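Local coordinates for phosphoribosylaminoimidazole-succinocarboxamide synthase (Saccharomyces cerevisiae, PDB 2CNQ), which catalyses the ATP-dependent joining of L-aspartate to the imidazole carboxylate of CAIR, forming SAICAR in de novo purine biosynthesis, at residues A[8-22]-A[31-45]. Residues are numbered along the deposited sequence; the frame is centred on the assembly and turned at random. Where two conformers were deposited one is given.
With ADP (adenosine-5'-diphosphate), chain F; ADP (adenosine-5'-diphosphate), chain B.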
loop_
_atom_site.group_PDB
_atom_site.type_symbol
_atom_site.label_atom_id
_atom_site.label_comp_id
_atom_site.label_asym_id
_atom_site.label_seq_id
_atom_site.Cartn_x
_atom_site.Cartn_y
_atom_site.Cartn_z
ATOM N N LEU A 8 -4.194 22.760 6.570
ATOM C CA LEU A 8 -2.974 23.353 7.035
ATOM C C LEU A 8 -2.891 24.825 6.760
ATOM O O LEU A 8 -1.871 25.430 6.956
ATOM C CB LEU A 8 -1.747 22.650 6.489
ATOM C CG LEU A 8 -1.651 21.168 6.832
ATOM C CD1 LEU A 8 -0.284 20.663 6.455
ATOM C CD2 LEU A 8 -1.948 20.857 8.259
ATOM N N ASP A 9 -3.993 25.418 6.327
ATOM C CA ASP A 9 -4.087 26.860 6.254
ATOM C C ASP A 9 -2.981 27.483 5.453
ATOM O O ASP A 9 -2.521 28.582 5.729
ATOM C CB ASP A 9 -4.155 27.474 7.639
ATOM C CG ASP A 9 -5.450 27.138 8.318
ATOM O OD1 ASP A 9 -6.483 27.112 7.629
ATOM O OD2 ASP A 9 -5.460 26.878 9.514
ATOM N N GLY A 10 -2.575 26.787 4.422
ATOM C CA GLY A 10 -1.603 27.308 3.522
ATOM C C GLY A 10 -0.223 27.348 4.065
ATOM O O GLY A 10 0.638 27.929 3.450
ATOM N N ILE A 11 0.038 26.714 5.194
ATOM C CA ILE A 11 1.339 26.789 5.788
ATOM C C ILE A 11 2.377 26.155 4.901
ATOM O O ILE A 11 3.490 26.615 4.833
ATOM C CB ILE A 11 1.301 26.200 7.157
ATOM C CG1 ILE A 11 0.492 27.127 8.059
ATOM C CG2 ILE A 11 2.682 25.993 7.714
ATOM C CD1 ILE A 11 0.040 26.455 9.309
ATOM N N LEU A 12 1.993 25.087 4.218
ATOM C CA LEU A 12 2.800 24.446 3.197
ATOM C C LEU A 12 1.941 24.364 1.986
ATOM O O LEU A 12 0.765 24.139 2.092
ATOM C CB LEU A 12 3.175 23.048 3.576
ATOM C CG LEU A 12 3.982 22.887 4.832
ATOM C CD1 LEU A 12 4.138 21.428 5.111
ATOM C CD2 LEU A 12 5.311 23.580 4.717
ATOM N N PRO A 13 2.533 24.445 0.818
ATOM C CA PRO A 13 1.773 24.203 -0.380
ATOM C C PRO A 13 1.311 22.780 -0.449
ATOM O O PRO A 13 2.027 21.869 -0.073
ATOM C CB PRO A 13 2.769 24.487 -1.482
ATOM C CG PRO A 13 3.877 25.279 -0.869
ATOM C CD PRO A 13 3.923 24.782 0.543
ATOM N N LEU A 14 0.137 22.597 -0.984
ATOM C CA LEU A 14 -0.393 21.296 -1.207
ATOM C C LEU A 14 0.096 20.792 -2.511
ATOM O O LEU A 14 -0.124 21.428 -3.515
ATOM C CB LEU A 14 -1.898 21.379 -1.174
ATOM C CG LEU A 14 -2.656 20.069 -1.341
ATOM C CD1 LEU A 14 -2.397 19.144 -0.192
ATOM C CD2 LEU A 14 -4.102 20.380 -1.497
ATOM N N VAL A 15 0.739 19.654 -2.518
ATOM C CA VAL A 15 1.157 19.015 -3.729
ATOM C C VAL A 15 0.034 18.223 -4.302
ATOM O O VAL A 15 -0.233 18.295 -5.486
ATOM C CB VAL A 15 2.368 18.153 -3.489
ATOM C CG1 VAL A 15 2.714 17.337 -4.688
ATOM C CG2 VAL A 15 3.513 19.041 -3.070
ATOM N N ALA A 16 -0.642 17.433 -3.496
ATOM C CA ALA A 16 -1.666 16.573 -3.985
ATOM C C ALA A 16 -2.474 16.097 -2.838
ATOM O O ALA A 16 -2.000 16.003 -1.741
ATOM C CB ALA A 16 -1.066 15.377 -4.662
ATOM N N ARG A 17 -3.692 15.715 -3.130
ATOM C CA ARG A 17 -4.376 14.754 -2.312
ATOM C C ARG A 17 -4.653 13.560 -3.158
ATOM O O ARG A 17 -5.276 13.659 -4.207
ATOM C CB ARG A 17 -5.682 15.284 -1.749
ATOM C CG ARG A 17 -5.495 16.327 -0.728
ATOM C CD ARG A 17 -6.757 16.563 0.041
ATOM N NE ARG A 17 -6.572 17.446 1.167
ATOM C CZ ARG A 17 -6.667 18.763 1.117
ATOM N NH1 ARG A 17 -6.447 19.468 2.190
ATOM N NH2 ARG A 17 -7.014 19.359 0.006
ATOM N N GLY A 18 -4.183 12.423 -2.701
ATOM C CA GLY A 18 -4.549 11.162 -3.282
ATOM C C GLY A 18 -5.803 10.680 -2.619
ATOM O O GLY A 18 -6.471 11.404 -1.904
ATOM N N LYS A 19 -6.122 9.429 -2.818
ATOM C CA LYS A 19 -7.283 8.897 -2.177
ATOM C C LYS A 19 -7.109 8.866 -0.687
ATOM O O LYS A 19 -8.073 8.967 0.035
ATOM C CB LYS A 19 -7.655 7.575 -2.768
ATOM C CG LYS A 19 -8.134 7.783 -4.197
ATOM C CD LYS A 19 -8.540 6.505 -4.861
ATOM C CE LYS A 19 -7.369 5.514 -5.023
ATOM N NZ LYS A 19 -6.291 6.077 -5.900
ATOM N N VAL A 20 -5.894 8.684 -0.252
ATOM C CA VAL A 20 -5.622 8.534 1.158
ATOM C C VAL A 20 -4.749 9.612 1.698
ATOM O O VAL A 20 -4.926 10.016 2.827
ATOM C CB VAL A 20 -4.971 7.153 1.405
ATOM C CG1 VAL A 20 -4.456 7.037 2.815
ATOM C CG2 VAL A 20 -5.986 6.089 1.114
ATOM N N ARG A 21 -3.775 10.066 0.947
ATOM C CA ARG A 21 -2.801 10.948 1.473
ATOM C C ARG A 21 -3.014 12.356 1.040
ATOM O O ARG A 21 -3.477 12.643 -0.045
ATOM C CB ARG A 21 -1.437 10.495 1.099
ATOM C CG ARG A 21 -1.198 9.163 1.787
ATOM C CD ARG A 21 -0.164 8.357 1.178
ATOM N NE ARG A 21 0.051 7.203 1.969
ATOM C CZ ARG A 21 -0.693 6.128 1.968
ATOM N NH1 ARG A 21 -1.542 5.878 1.007
ATOM N NH2 ARG A 21 -0.533 5.268 2.949
ATOM N N ASP A 22 -2.647 13.243 1.935
ATOM C CA ASP A 22 -2.522 14.661 1.662
ATOM C C ASP A 22 -1.052 14.932 1.677
ATOM O O ASP A 22 -0.378 14.576 2.626
ATOM C CB ASP A 22 -3.218 15.508 2.699
ATOM C CG ASP A 22 -4.688 15.370 2.716
ATOM O OD1 ASP A 22 -5.316 16.129 3.494
ATOM O OD2 ASP A 22 -5.268 14.579 1.975
ATOM N N LEU A 31 8.601 16.191 0.978
ATOM C CA LEU A 31 7.173 16.193 1.101
ATOM C C LEU A 31 6.801 15.804 2.494
ATOM O O LEU A 31 7.433 14.997 3.132
ATOM C CB LEU A 31 6.563 15.192 0.162
ATOM C CG LEU A 31 6.880 15.403 -1.284
ATOM C CD1 LEU A 31 6.407 14.185 -2.043
ATOM C CD2 LEU A 31 6.261 16.653 -1.811
ATOM N N LEU A 32 5.695 16.371 2.931
ATOM C CA LEU A 32 4.977 15.954 4.111
ATOM C C LEU A 32 3.870 15.059 3.600
ATOM O O LEU A 32 2.985 15.485 2.893
ATOM C CB LEU A 32 4.443 17.164 4.830
ATOM C CG LEU A 32 3.521 16.895 5.967
ATOM C CD1 LEU A 32 4.226 16.106 7.007
ATOM C CD2 LEU A 32 2.960 18.181 6.503
ATOM N N PHE A 33 3.975 13.789 3.937
ATOM C CA PHE A 33 3.201 12.745 3.321
ATOM C C PHE A 33 2.232 12.245 4.379
ATOM O O PHE A 33 2.617 11.474 5.235
ATOM C CB PHE A 33 4.234 11.690 2.924
ATOM C CG PHE A 33 3.747 10.634 2.006
ATOM C CD1 PHE A 33 3.589 9.338 2.439
ATOM C CD2 PHE A 33 3.541 10.904 0.708
ATOM C CE1 PHE A 33 3.239 8.350 1.551
ATOM C CE2 PHE A 33 3.202 9.918 -0.191
ATOM C CZ PHE A 33 3.043 8.647 0.255
ATOM N N VAL A 34 1.032 12.757 4.333
ATOM C CA VAL A 34 0.101 12.577 5.412
ATOM C C VAL A 34 -0.919 11.561 5.006
ATOM O O VAL A 34 -1.654 11.779 4.072
ATOM C CB VAL A 34 -0.601 13.877 5.791
ATOM C CG1 VAL A 34 -1.376 13.632 7.056
ATOM C CG2 VAL A 34 0.385 15.002 5.957
ATOM N N ALA A 35 -0.986 10.460 5.716
ATOM C CA ALA A 35 -2.022 9.491 5.483
ATOM C C ALA A 35 -3.205 9.885 6.299
ATOM O O ALA A 35 -3.169 9.847 7.507
ATOM C CB ALA A 35 -1.562 8.114 5.828
ATOM N N THR A 36 -4.252 10.295 5.631
ATOM C CA THR A 36 -5.488 10.584 6.276
ATOM C C THR A 36 -6.164 9.276 6.604
ATOM O O THR A 36 -5.609 8.217 6.405
ATOM C CB THR A 36 -6.376 11.469 5.433
ATOM O OG1 THR A 36 -6.952 10.698 4.391
ATOM C CG2 THR A 36 -5.647 12.677 4.934
ATOM N N ASP A 37 -7.368 9.396 7.110
ATOM C CA ASP A 37 -8.195 8.280 7.450
ATOM C C ASP A 37 -9.187 7.949 6.392
ATOM O O ASP A 37 -10.061 7.138 6.609
ATOM C CB ASP A 37 -8.851 8.539 8.772
ATOM C CG ASP A 37 -7.870 8.558 9.880
ATOM O OD1 ASP A 37 -8.158 9.200 10.904
ATOM O OD2 ASP A 37 -6.814 7.932 9.767
ATOM N N ARG A 38 -9.058 8.560 5.233
ATOM C CA ARG A 38 -9.902 8.223 4.150
ATOM C C ARG A 38 -9.668 6.787 3.741
ATOM O O ARG A 38 -8.604 6.229 3.897
ATOM C CB ARG A 38 -9.626 9.122 2.962
ATOM C CG ARG A 38 -9.922 10.582 3.244
ATOM C CD ARG A 38 -9.843 11.426 2.022
ATOM N NE ARG A 38 -8.556 11.410 1.377
ATOM C CZ ARG A 38 -7.627 12.341 1.503
ATOM N NH1 ARG A 38 -6.535 12.280 0.786
ATOM N NH2 ARG A 38 -7.778 13.336 2.343
ATOM N N ILE A 39 -10.675 6.195 3.168
ATOM C CA ILE A 39 -10.531 4.871 2.613
ATOM C C ILE A 39 -11.269 4.852 1.323
ATOM O O ILE A 39 -12.285 5.494 1.169
ATOM C CB ILE A 39 -11.012 3.809 3.580
ATOM C CG1 ILE A 39 -10.715 2.408 3.068
ATOM C CG2 ILE A 39 -12.469 3.973 3.912
ATOM C CD1 ILE A 39 -10.873 1.352 4.119
ATOM N N SER A 40 -10.738 4.124 0.385
ATOM C CA SER A 40 -11.294 4.052 -0.933
ATOM C C SER A 40 -11.377 2.630 -1.341
ATOM O O SER A 40 -10.699 1.774 -0.834
ATOM C CB SER A 40 -10.391 4.799 -1.872
ATOM O OG SER A 40 -9.108 4.224 -1.912
ATOM N N ALA A 41 -12.232 2.369 -2.295
ATOM C CA ALA A 41 -12.294 1.050 -2.881
ATOM C C ALA A 41 -12.761 1.263 -4.273
ATOM O O ALA A 41 -13.591 2.118 -4.531
ATOM C CB ALA A 41 -13.232 0.185 -2.138
ATOM N N TYR A 42 -12.223 0.489 -5.182
ATOM C CA TYR A 42 -12.559 0.635 -6.570
ATOM C C TYR A 42 -12.393 2.071 -7.007
ATOM O O TYR A 42 -13.157 2.570 -7.817
ATOM C CB TYR A 42 -13.937 0.095 -6.864
ATOM C CG TYR A 42 -14.108 -1.305 -6.382
ATOM C CD1 TYR A 42 -13.478 -2.341 -6.984
ATOM C CD2 TYR A 42 -14.912 -1.573 -5.311
ATOM C CE1 TYR A 42 -13.666 -3.624 -6.545
ATOM C CE2 TYR A 42 -15.117 -2.817 -4.859
ATOM C CZ TYR A 42 -14.492 -3.848 -5.465
ATOM O OH TYR A 42 -14.729 -5.112 -5.008
ATOM N N ASP A 43 -11.360 2.717 -6.498
ATOM C CA ASP A 43 -10.994 4.063 -6.897
ATOM C C ASP A 43 -11.982 5.108 -6.498
ATOM O O ASP A 43 -11.926 6.197 -7.012
ATOM C CB ASP A 43 -10.644 4.160 -8.359
ATOM C CG ASP A 43 -9.380 3.472 -8.662
ATOM O OD1 ASP A 43 -9.358 2.721 -9.627
ATOM O OD2 ASP A 43 -8.393 3.663 -7.934
ATOM N N VAL A 44 -12.835 4.817 -5.530
ATOM C CA VAL A 44 -13.720 5.815 -5.012
ATOM C C VAL A 44 -13.556 5.881 -3.526
ATOM O O VAL A 44 -13.506 4.877 -2.845
ATOM C CB VAL A 44 -15.132 5.340 -5.327
ATOM C CG1 VAL A 44 -16.106 6.294 -4.789
ATOM C CG2 VAL A 44 -15.290 5.141 -6.837
ATOM N N ILE A 45 -13.491 7.082 -3.008
ATOM C CA ILE A 45 -13.313 7.312 -1.615
ATOM C C ILE A 45 -14.638 7.166 -0.941
ATOM O O ILE A 45 -15.640 7.659 -1.396
ATOM C CB ILE A 45 -12.747 8.699 -1.394
ATOM C CG1 ILE A 45 -11.404 8.835 -2.096
ATOM C CG2 ILE A 45 -12.573 8.977 0.060
ATOM C CD1 ILE A 45 -10.909 10.231 -2.163
HETATM P PB ADP F . -8.457 2.348 -4.455
HETATM O O1B ADP F . -8.966 3.750 -4.507
HETATM O O2B ADP F . -7.379 2.043 -5.458
HETATM O O3B ADP F . -8.144 1.952 -3.030
HETATM P PA ADP F . -9.026 -0.136 -4.824
HETATM O O1A ADP F . -10.033 -1.211 -4.678
HETATM O O2A ADP F . -8.007 -0.350 -3.765
HETATM O O3A ADP F . -9.607 1.326 -4.918
HETATM O "O5'" ADP F . -8.251 -0.225 -6.182
HETATM C "C5'" ADP F . -7.271 -1.230 -6.334
HETATM C "C4'" ADP F . -6.740 -1.351 -7.747
HETATM O "O4'" ADP F . -7.812 -1.809 -8.564
HETATM C "C3'" ADP F . -6.283 -0.008 -8.256
HETATM O "O3'" ADP F . -5.207 -0.184 -9.158
HETATM C "C2'" ADP F . -7.508 0.476 -8.965
HETATM O "O2'" ADP F . -7.175 1.359 -10.005
HETATM C "C1'" ADP F . -8.083 -0.805 -9.524
HETATM N N9 ADP F . -9.530 -0.747 -9.699
HETATM C C8 ADP F . -10.367 -0.151 -8.867
HETATM N N7 ADP F . -11.629 -0.256 -9.302
HETATM C C5 ADP F . -11.591 -0.951 -10.427
HETATM C C6 ADP F . -12.629 -1.393 -11.332
HETATM N N6 ADP F . -13.917 -1.071 -11.058
HETATM N N1 ADP F . -12.218 -2.090 -12.407
HETATM C C2 ADP F . -10.903 -2.377 -12.643
HETATM N N3 ADP F . -9.895 -1.997 -11.823
HETATM C C4 ADP F . -10.198 -1.287 -10.710
HETATM P PB ADP B . -3.333 7.341 -4.622
HETATM O O1B ADP B . -3.057 5.981 -4.178
HETATM O O2B ADP B . -2.841 7.601 -5.983
HETATM O O3B ADP B . -4.696 7.826 -4.538
HETATM P PA ADP B . -2.201 8.233 -2.159
HETATM O O1A ADP B . -1.699 6.908 -1.790
HETATM O O2A ADP B . -3.342 8.786 -1.447
HETATM O O3A ADP B . -2.467 8.307 -3.706
HETATM O "O5'" ADP B . -1.059 9.305 -2.047
HETATM C "C5'" ADP B . 0.310 9.067 -2.286
HETATM C "C4'" ADP B . 0.707 9.718 -3.577
HETATM O "O4'" ADP B . 2.072 10.101 -3.424
HETATM C "C3'" ADP B . 0.680 8.796 -4.757
HETATM O "O3'" ADP B . 0.526 9.535 -5.943
HETATM C "C2'" ADP B . 2.073 8.226 -4.750
HETATM O "O2'" ADP B . 2.463 7.681 -5.971
HETATM C "C1'" ADP B . 2.852 9.435 -4.395
HETATM N N9 ADP B . 4.143 9.216 -3.813
HETATM C C8 ADP B . 4.477 8.259 -2.946
HETATM N N7 ADP B . 5.704 8.375 -2.512
HETATM C C5 ADP B . 6.185 9.460 -3.138
HETATM C C6 ADP B . 7.415 10.156 -3.106
HETATM N N6 ADP B . 8.403 9.761 -2.329
HETATM N N1 ADP B . 7.598 11.185 -3.925
HETATM C C2 ADP B . 6.584 11.603 -4.676
HETATM N N3 ADP B . 5.365 11.086 -4.731
HETATM C C4 ADP B . 5.187 10.012 -3.965
#
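The guanidinium of Arg38 carries Val20 O and Thr36 OG1 over one face, while Lys19 O and Asp22 OD2 lie at its edge. Its two end nitrogens meet the nearly coplanar Asp22 carboxylate end-on, both on one oxygen: Arg38 NH2 comes from the syn side (2.8 Å to Asp22 OD2), NH1 almost in line with that C-O bond. Arg38 NE gives a straight bond to Lys19 O (2.8 Å, 167°), and NH1 also reaches Gly18 O. The bend at chi3 (-60°) brings the guanidinium to the carbonyls of the 18-20 loop; an alanine here would probably leave Gly18 O, Lys19 O and Asp22 OD2 without these donors and let the loop shift. Asp22 OD1 is taken by Arg17 NE and by Thr6. On the Phe33 ring, Arg21 CD lies over one face (3.3 Å to Phe33 CZ), and O4' of the ADP of chain B sits at the edge. Strands 21-25 and 30-35 form an antiparallel hairpin, with Asp22 and Val34 a hydrogen-bonded pair. Just past it, Val20 O accepts from Thr36 N and Thr36 OG1 (2.6 Å to OG1) on opposite faces of its plane, and OG1 closes an ST turn with Arg38 N. The loop so held forms a phosphate-binding site: Lys19 N points at O3B of the ADP of chain B (2.7 Å, 175°), and Val20 N and Arg21 N share its O2A. At the ADP of chain F, the ribose O2' donates to Asp43 OD1 (2.6 Å). Farther along strand 30-35, Leu32 CD2 packs against Leu12 CD1 (3.7 Å).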